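Dihydrodipicolinate synthase (Bacillus clausii KSM-K16, PDB 3E96) probably catalyses the 4-hydroxy-tetrahydrodipicolinate synthase reaction on a TIM-barrel scaffold. Local coordinates at residues E37-D40 / R41-N45; W239-W242 / E243-P247. All blocks are in the same frame, centred on the assembly; numbering follows the deposited sequence.

Contact 1 (E37-D40 / R41-N45)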
ATOM      1  N   GLU B  37      -8.490  10.463 -25.193  1.00 17.00           N
ATOM      2  CA  GLU B  37      -9.934  10.677 -25.235  1.00 18.83           C
ATOM      3  C   GLU B  37     -10.462  11.031 -23.850  1.00 18.63           C
ATOM      4  O   GLU B  37     -11.356  11.867 -23.707  1.00 18.42           O
ATOM      5  CB  GLU B  37     -10.646   9.418 -25.731  1.00 21.37           C
ATOM      6  CG  GLU B  37     -10.534   9.175 -27.224  1.00 27.49           C
ATOM      7  CD  GLU B  37     -11.056   7.810 -27.626  1.00 30.90           C
ATOM      8  OE1 GLU B  37     -12.056   7.354 -27.031  1.00 31.32           O
ATOM      9  OE2 GLU B  37     -10.471   7.195 -28.547  1.00 34.31           O
ATOM     10  N   THR B  38      -9.909  10.377 -22.836  1.00 17.11           N
ATOM     11  CA  THR B  38     -10.312  10.605 -21.453  1.00 17.07           C
ATOM     12  C   THR B  38      -9.878  11.996 -21.005  1.00 16.91           C
ATOM     13  O   THR B  38     -10.657  12.744 -20.411  1.00 16.08           O
ATOM     14  CB  THR B  38      -9.683   9.551 -20.525  1.00 18.33           C
ATOM     15  OG1 THR B  38     -10.090   8.246 -20.952  1.00 19.58           O
ATOM     16  CG2 THR B  38     -10.128   9.768 -19.089  1.00 18.29           C
ATOM     17  N   VAL B  39      -8.629  12.338 -21.291  1.00 16.77           N
ATOM     18  CA  VAL B  39      -8.107  13.650 -20.938  1.00 18.04           C
ATOM     19  C   VAL B  39      -8.965  14.732 -21.592  1.00 18.60           C
ATOM     20  O   VAL B  39      -9.340  15.709 -20.942  1.00 17.90           O
ATOM     21  CB  VAL B  39      -6.648  13.808 -21.407  1.00 18.57           C
ATOM     22  CG1 VAL B  39      -6.207  15.262 -21.258  1.00 19.24           C
ATOM     23  CG2 VAL B  39      -5.743  12.892 -20.595  1.00 19.80           C
ATOM     24  N   ASP B  40      -9.275  14.556 -22.877  1.00 19.41           N
ATOM     25  CA  ASP B  40     -10.097  15.533 -23.594  1.00 20.74           C
ATOM     26  C   ASP B  40     -11.485  15.668 -22.977  1.00 19.83           C
ATOM     27  O   ASP B  40     -11.964  16.777 -22.758  1.00 20.05           O
ATOM     28  CB  ASP B  40     -10.251  15.157 -25.077  1.00 22.59           C
ATOM     29  CG  ASP B  40      -8.964  15.323 -25.867  1.00 24.79           C
ATOM     30  OD1 ASP B  40      -8.098  16.124 -25.450  1.00 23.81           O
ATOM     31  OD2 ASP B  40      -8.829  14.661 -26.921  1.00 26.72           O
ATOM     32  N   ARG B  41     -12.136  14.544 -22.696  1.00 19.89           N
ATOM     33  CA  ARG B  41     -13.472  14.591 -22.107  1.00 19.38           C
ATOM     34  C   ARG B  41     -13.459  15.374 -20.801  1.00 19.33           C
ATOM     35  O   ARG B  41     -14.380  16.137 -20.506  1.00 18.83           O
ATOM     36  CB  ARG B  41     -14.000  13.179 -21.847  1.00 19.81           C
ATOM     37  CG  ARG B  41     -15.418  13.162 -21.289  1.00 21.21           C
ATOM     38  CD  ARG B  41     -15.946  11.749 -21.116  1.00 20.26           C
ATOM     39  NE  ARG B  41     -15.967  11.023 -22.381  1.00 23.54           N
ATOM     40  CZ  ARG B  41     -15.114  10.058 -22.705  1.00 24.61           C
ATOM     41  NH1 ARG B  41     -14.167   9.689 -21.853  1.00 25.40           N
ATOM     42  NH2 ARG B  41     -15.206   9.465 -23.889  1.00 26.78           N
ATOM     43  N   ILE B  42     -12.403  15.185 -20.020  1.00 18.71           N
ATOM     44  CA  ILE B  42     -12.281  15.871 -18.744  1.00 18.56           C
ATOM     45  C   ILE B  42     -12.034  17.373 -18.882  1.00 19.89           C
ATOM     46  O   ILE B  42     -12.843  18.186 -18.431  1.00 19.40           O
ATOM     47  CB  ILE B  42     -11.143  15.244 -17.895  1.00 17.92           C
ATOM     48  CG1 ILE B  42     -11.548  13.828 -17.473  1.00 15.78           C
ATOM     49  CG2 ILE B  42     -10.835  16.124 -16.681  1.00 16.61           C
ATOM     50  CD1 ILE B  42     -10.458  13.049 -16.752  1.00 16.46           C
ATOM     51  N   VAL B  43     -10.928  17.739 -19.520  1.00 19.07           N
ATOM     52  CA  VAL B  43     -10.565  19.145 -19.658  1.00 21.06           C
ATOM     53  C   VAL B  43     -11.402  19.982 -20.614  1.00 22.01           C
ATOM     54  O   VAL B  43     -11.450  21.201 -20.477  1.00 22.17           O
ATOM     55  CB  VAL B  43      -9.078  19.294 -20.040  1.00 19.98           C
ATOM     56  CG1 VAL B  43      -8.209  18.618 -18.985  1.00 20.31           C
ATOM     57  CG2 VAL B  43      -8.827  18.701 -21.409  1.00 21.61           C
ATOM     58  N   ASP B  44     -12.063  19.345 -21.575  1.00 24.55           N
ATOM     59  CA  ASP B  44     -12.890  20.091 -22.518  1.00 25.96           C
ATOM     60  C   ASP B  44     -14.300  20.302 -21.997  1.00 26.70           C
ATOM     61  O   ASP B  44     -15.140  20.886 -22.686  1.00 25.96           O
ATOM     62  CB  ASP B  44     -12.962  19.380 -23.872  1.00 29.17           C
ATOM     63  CG  ASP B  44     -11.691  19.534 -24.677  1.00 33.06           C
ATOM     64  OD1 ASP B  44     -11.102  20.635 -24.637  1.00 35.36           O
ATOM     65  OD2 ASP B  44     -11.288  18.567 -25.359  1.00 35.92           O
ATOM     66  N   ASN B  45     -14.566  19.832 -20.781  1.00 25.22           N
ATOM     67  CA  ASN B  45     -15.898  19.986 -20.215  1.00 25.60           C
ATOM     68  C   ASN B  45     -15.963  20.680 -18.860  1.00 24.50           C
ATOM     69  O   ASN B  45     -16.781  20.319 -18.015  1.00 25.03           O
ATOM     70  CB  ASN B  45     -16.600  18.628 -20.131  1.00 25.55           C
ATOM     71  CG  ASN B  45     -16.924  18.061 -21.496  1.00 28.71           C
ATOM     72  OD1 ASN B  45     -16.193  17.224 -22.028  1.00 28.79           O
ATOM     73  ND2 ASN B  45     -18.021  18.531 -22.082  1.00 28.58           N
TER
HETATM   74  O   HOH W   1     -12.026   7.635 -22.636  1.00 22.25           O
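Arg-41 reaches back along the last turns of helix 32-43 toward Thr-38. Its CG stands anti to the backbone N (chi1 -177°) and the chain bends at chi3, which carries the guanidinium back over the preceding turn; Glu-37 O lies above one face of that group, toward its rim. At the edge of the guanidinium, in its plane, a water accepts from Arg-41 NH1 at 3.1 Å and also sits 2.6 Å from Thr-38 OG1, linking the two side chains. Thr-38 OG1 is also hydrogen-bonded to His-34 O. The other branch, Thr-38 CG2, runs alongside Ile-42 and meets its CD1 at 4.0 Å. One residue further on, Val-39 CG1 approaches Val-43 CG2 at 4.3 Å; Val-39 also packs on helix 64-78. Asp-40 and Asp-44 lie side by side, their carboxylate planes turned 29° against each other, with Asp-40 OD1 4.0 Å from Asp-44 OD2. Arg-81 makes salt bridges to both acids, and Lys-36 to Asp-40. i to i+4 backbone bonds, such as Val-43 N to Val-39 O at 2.9 Å, join the turns. The two acids are likely to repel each other and to lie unfavourably at the negative end of the helix dipole, a cost that Arg-81, and for Asp-40 also Lys-36, probably offsets.

Contact 2 (W239-W242 / E243-P247); sequences WRIW and EDIVP
Glu-243 N donates to Trp-239 O at 2.9 Å and Val-246 N to Trp-242 O at 2.9 Å, two of the i to i+4 bonds that carry helix 235-252 through this turn. Trp-242 O takes a second, weak bond from Ile-245 N, and the helix kinks at Pro-247, whose nitrogen has no bond to the preceding turn. Among the side chains, Asp-244 OD2 forms a salt bridge with Lys-222 and Trp-242 NE1 donates to Lys-198 O. With CG anti to its backbone N (chi1 178°), the Trp-242 indole leans toward the next turn, where Val-246 CG2 sits over the five-membered ring, 3.4 Å from its centroid and 17° off the normal: a CH-pi contact. Trp-239 CZ3 lies above the opposite face, toward the rim, while Glu-243 CG approaches Trp-242 CE3 at 3.7 Å. Ile-241 and Ile-245 run side by side, CG2 of Ile-241 to CD1 of Ile-245 at 3.7 Å; Ile-241 packs on helix 220-231. An alanine in place of Trp-242 would probably strip Val-246 of its aromatic cover and leave Lys-198 O without this donor. The indole thus combines apolar faces with one anchored N-H; that bond and the packing on both faces together probably limit its rotation.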
ATOM      1  N   TRP B 239     -28.155  19.479  -2.780  1.00 17.05           N
ATOM      2  CA  TRP B 239     -28.744  18.222  -2.335  1.00 18.87           C
ATOM      3  C   TRP B 239     -29.375  17.425  -3.464  1.00 19.16           C
ATOM      4  O   TRP B 239     -29.354  16.194  -3.448  1.00 18.87           O
ATOM      5  CB  TRP B 239     -29.763  18.489  -1.224  1.00 21.87           C
ATOM      6  CG  TRP B 239     -29.116  19.058  -0.000  1.00 25.92           C
ATOM      7  CD1 TRP B 239     -29.378  20.262   0.584  1.00 26.65           C
ATOM      8  CD2 TRP B 239     -28.061  18.459   0.767  1.00 28.09           C
ATOM      9  NE1 TRP B 239     -28.551  20.455   1.665  1.00 27.07           N
ATOM     10  CE2 TRP B 239     -27.732  19.364   1.801  1.00 28.69           C
ATOM     11  CE3 TRP B 239     -27.362  17.248   0.680  1.00 28.46           C
ATOM     12  CZ2 TRP B 239     -26.730  19.096   2.742  1.00 30.11           C
ATOM     13  CZ3 TRP B 239     -26.365  16.981   1.617  1.00 30.70           C
ATOM     14  CH2 TRP B 239     -26.061  17.902   2.634  1.00 30.93           C
ATOM     15  N   ARG B 240     -29.931  18.121  -4.448  1.00 18.65           N
ATOM     16  CA  ARG B 240     -30.544  17.441  -5.580  1.00 18.69           C
ATOM     17  C   ARG B 240     -29.467  16.707  -6.373  1.00 17.67           C
ATOM     18  O   ARG B 240     -29.619  15.532  -6.704  1.00 16.65           O
ATOM     19  CB  ARG B 240     -31.251  18.454  -6.481  1.00 23.06           C
ATOM     20  CG  ARG B 240     -31.934  17.844  -7.699  1.00 29.47           C
ATOM     21  CD  ARG B 240     -31.441  18.508  -8.970  1.00 34.26           C
ATOM     22  NE  ARG B 240     -31.564  19.962  -8.901  1.00 37.18           N
ATOM     23  CZ  ARG B 240     -30.830  20.805  -9.619  1.00 38.45           C
ATOM     24  NH1 ARG B 240     -29.917  20.336 -10.458  1.00 39.41           N
ATOM     25  NH2 ARG B 240     -31.004  22.115  -9.494  1.00 39.85           N
ATOM     26  N   ILE B 241     -28.381  17.412  -6.677  1.00 15.20           N
ATOM     27  CA  ILE B 241     -27.271  16.831  -7.427  1.00 15.91           C
ATOM     28  C   ILE B 241     -26.630  15.716  -6.600  1.00 15.49           C
ATOM     29  O   ILE B 241     -26.282  14.656  -7.125  1.00 15.20           O
ATOM     30  CB  ILE B 241     -26.207  17.900  -7.750  1.00 17.26           C
ATOM     31  CG1 ILE B 241     -26.856  19.064  -8.504  1.00 20.84           C
ATOM     32  CG2 ILE B 241     -25.090  17.293  -8.587  1.00 19.27           C
ATOM     33  CD1 ILE B 241     -25.952  20.279  -8.662  1.00 22.87           C
ATOM     34  N   TRP B 242     -26.475  15.965  -5.306  1.00 14.50           N
ATOM     35  CA  TRP B 242     -25.888  14.980  -4.400  1.00 15.13           C
ATOM     36  C   TRP B 242     -26.678  13.665  -4.420  1.00 15.13           C
ATOM     37  O   TRP B 242     -26.106  12.596  -4.639  1.00 15.22           O
ATOM     38  CB  TRP B 242     -25.846  15.540  -2.978  1.00 15.02           C
ATOM     39  CG  TRP B 242     -25.293  14.587  -1.966  1.00 14.07           C
ATOM     40  CD1 TRP B 242     -23.982  14.238  -1.792  1.00 14.54           C
ATOM     41  CD2 TRP B 242     -26.037  13.857  -0.983  1.00 13.82           C
ATOM     42  NE1 TRP B 242     -23.865  13.337  -0.754  1.00 13.74           N
ATOM     43  CE2 TRP B 242     -25.113  13.087  -0.243  1.00 14.49           C
ATOM     44  CE3 TRP B 242     -27.397  13.781  -0.657  1.00 13.90           C
ATOM     45  CZ2 TRP B 242     -25.507  12.248   0.806  1.00 14.91           C
ATOM     46  CZ3 TRP B 242     -27.789  12.947   0.386  1.00 16.45           C
ATOM     47  CH2 TRP B 242     -26.844  12.192   1.105  1.00 16.02           C
ATOM     48  N   GLU B 243     -27.988  13.740  -4.193  1.00 16.06           N
ATOM     49  CA  GLU B 243     -28.818  12.534  -4.189  1.00 17.48           C
ATOM     50  C   GLU B 243     -28.714  11.798  -5.519  1.00 17.84           C
ATOM     51  O   GLU B 243     -28.770  10.571  -5.569  1.00 17.94           O
ATOM     52  CB  GLU B 243     -30.287  12.879  -3.935  1.00 19.42           C
ATOM     53  CG  GLU B 243     -30.589  13.379  -2.539  1.00 23.23           C
ATOM     54  CD  GLU B 243     -32.075  13.397  -2.251  1.00 24.09           C
ATOM     55  OE1 GLU B 243     -32.667  12.306  -2.119  1.00 26.92           O
ATOM     56  OE2 GLU B 243     -32.648  14.497  -2.166  1.00 27.77           O
ATOM     57  N   ASP B 244     -28.560  12.567  -6.590  1.00 18.62           N
ATOM     58  CA  ASP B 244     -28.450  12.025  -7.942  1.00 19.95           C
ATOM     59  C   ASP B 244     -27.161  11.227  -8.150  1.00 19.61           C
ATOM     60  O   ASP B 244     -27.156  10.217  -8.850  1.00 18.53           O
ATOM     61  CB  ASP B 244     -28.506  13.182  -8.952  1.00 21.88           C
ATOM     62  CG  ASP B 244     -28.575  12.712 -10.392  1.00 25.04           C
ATOM     63  OD1 ASP B 244     -29.544  12.008 -10.745  1.00 24.42           O
ATOM     64  OD2 ASP B 244     -27.663  13.053 -11.177  1.00 26.78           O
ATOM     65  N   ILE B 245     -26.073  11.679  -7.530  1.00 18.67           N
ATOM     66  CA  ILE B 245     -24.771  11.029  -7.688  1.00 18.96           C
ATOM     67  C   ILE B 245     -24.402   9.958  -6.655  1.00 19.40           C
ATOM     68  O   ILE B 245     -23.639   9.041  -6.963  1.00 17.92           O
ATOM     69  CB  ILE B 245     -23.647  12.095  -7.715  1.00 19.28           C
ATOM     70  CG1 ILE B 245     -23.882  13.066  -8.877  1.00 21.21           C
ATOM     71  CG2 ILE B 245     -22.286  11.433  -7.870  1.00 21.57           C
ATOM     72  CD1 ILE B 245     -22.970  14.285  -8.856  1.00 22.21           C
ATOM     73  N   VAL B 246     -24.941  10.060  -5.443  1.00 18.84           N
ATOM     74  CA  VAL B 246     -24.603   9.106  -4.384  1.00 19.87           C
ATOM     75  C   VAL B 246     -24.650   7.612  -4.732  1.00 18.96           C
ATOM     76  O   VAL B 246     -23.717   6.872  -4.413  1.00 19.50           O
ATOM     77  CB  VAL B 246     -25.466   9.342  -3.121  1.00 20.65           C
ATOM     78  CG1 VAL B 246     -25.192   8.248  -2.090  1.00 24.36           C
ATOM     79  CG2 VAL B 246     -25.133  10.696  -2.523  1.00 22.70           C
ATOM     80  N   PRO B 247     -25.728   7.145  -5.378  1.00 17.96           N
ATOM     81  CA  PRO B 247     -25.800   5.720  -5.719  1.00 18.03           C
ATOM     82  C   PRO B 247     -24.592   5.228  -6.520  1.00 17.55           C
ATOM     83  O   PRO B 247     -24.115   4.111  -6.319  1.00 15.86           O
ATOM     84  CB  PRO B 247     -27.107   5.621  -6.505  1.00 19.77           C
ATOM     85  CG  PRO B 247     -27.953   6.689  -5.871  1.00 19.40           C
ATOM     86  CD  PRO B 247     -26.976   7.839  -5.748  1.00 18.98           C
TER

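How the contacts relate
Contact 1 and contact 2 are separate intrahelical contacts, their centres 23 Å apart and their nearest atoms about 13 Å apart. Contact 1 belongs to the barrel: helix 32-43 forms the helical part of the beta-alpha-beta crossover between strands 15-17 and 49-50 of the eight-stranded parallel TIM barrel. Contact 2, on helix 235-252, follows the last barrel strand, 210-213, in the chain and is packing away from the annotated sites. Contact 1, in the helical layer around the barrel, is nearer to them, the side chain of Ile-42 standing about 8 Å from that of Thr-56, the predicted pyruvate-binding residue, and about 11 Å from that of Lys-167, the predicted Schiff-base lysine; none of its own residues is annotated as catalytic.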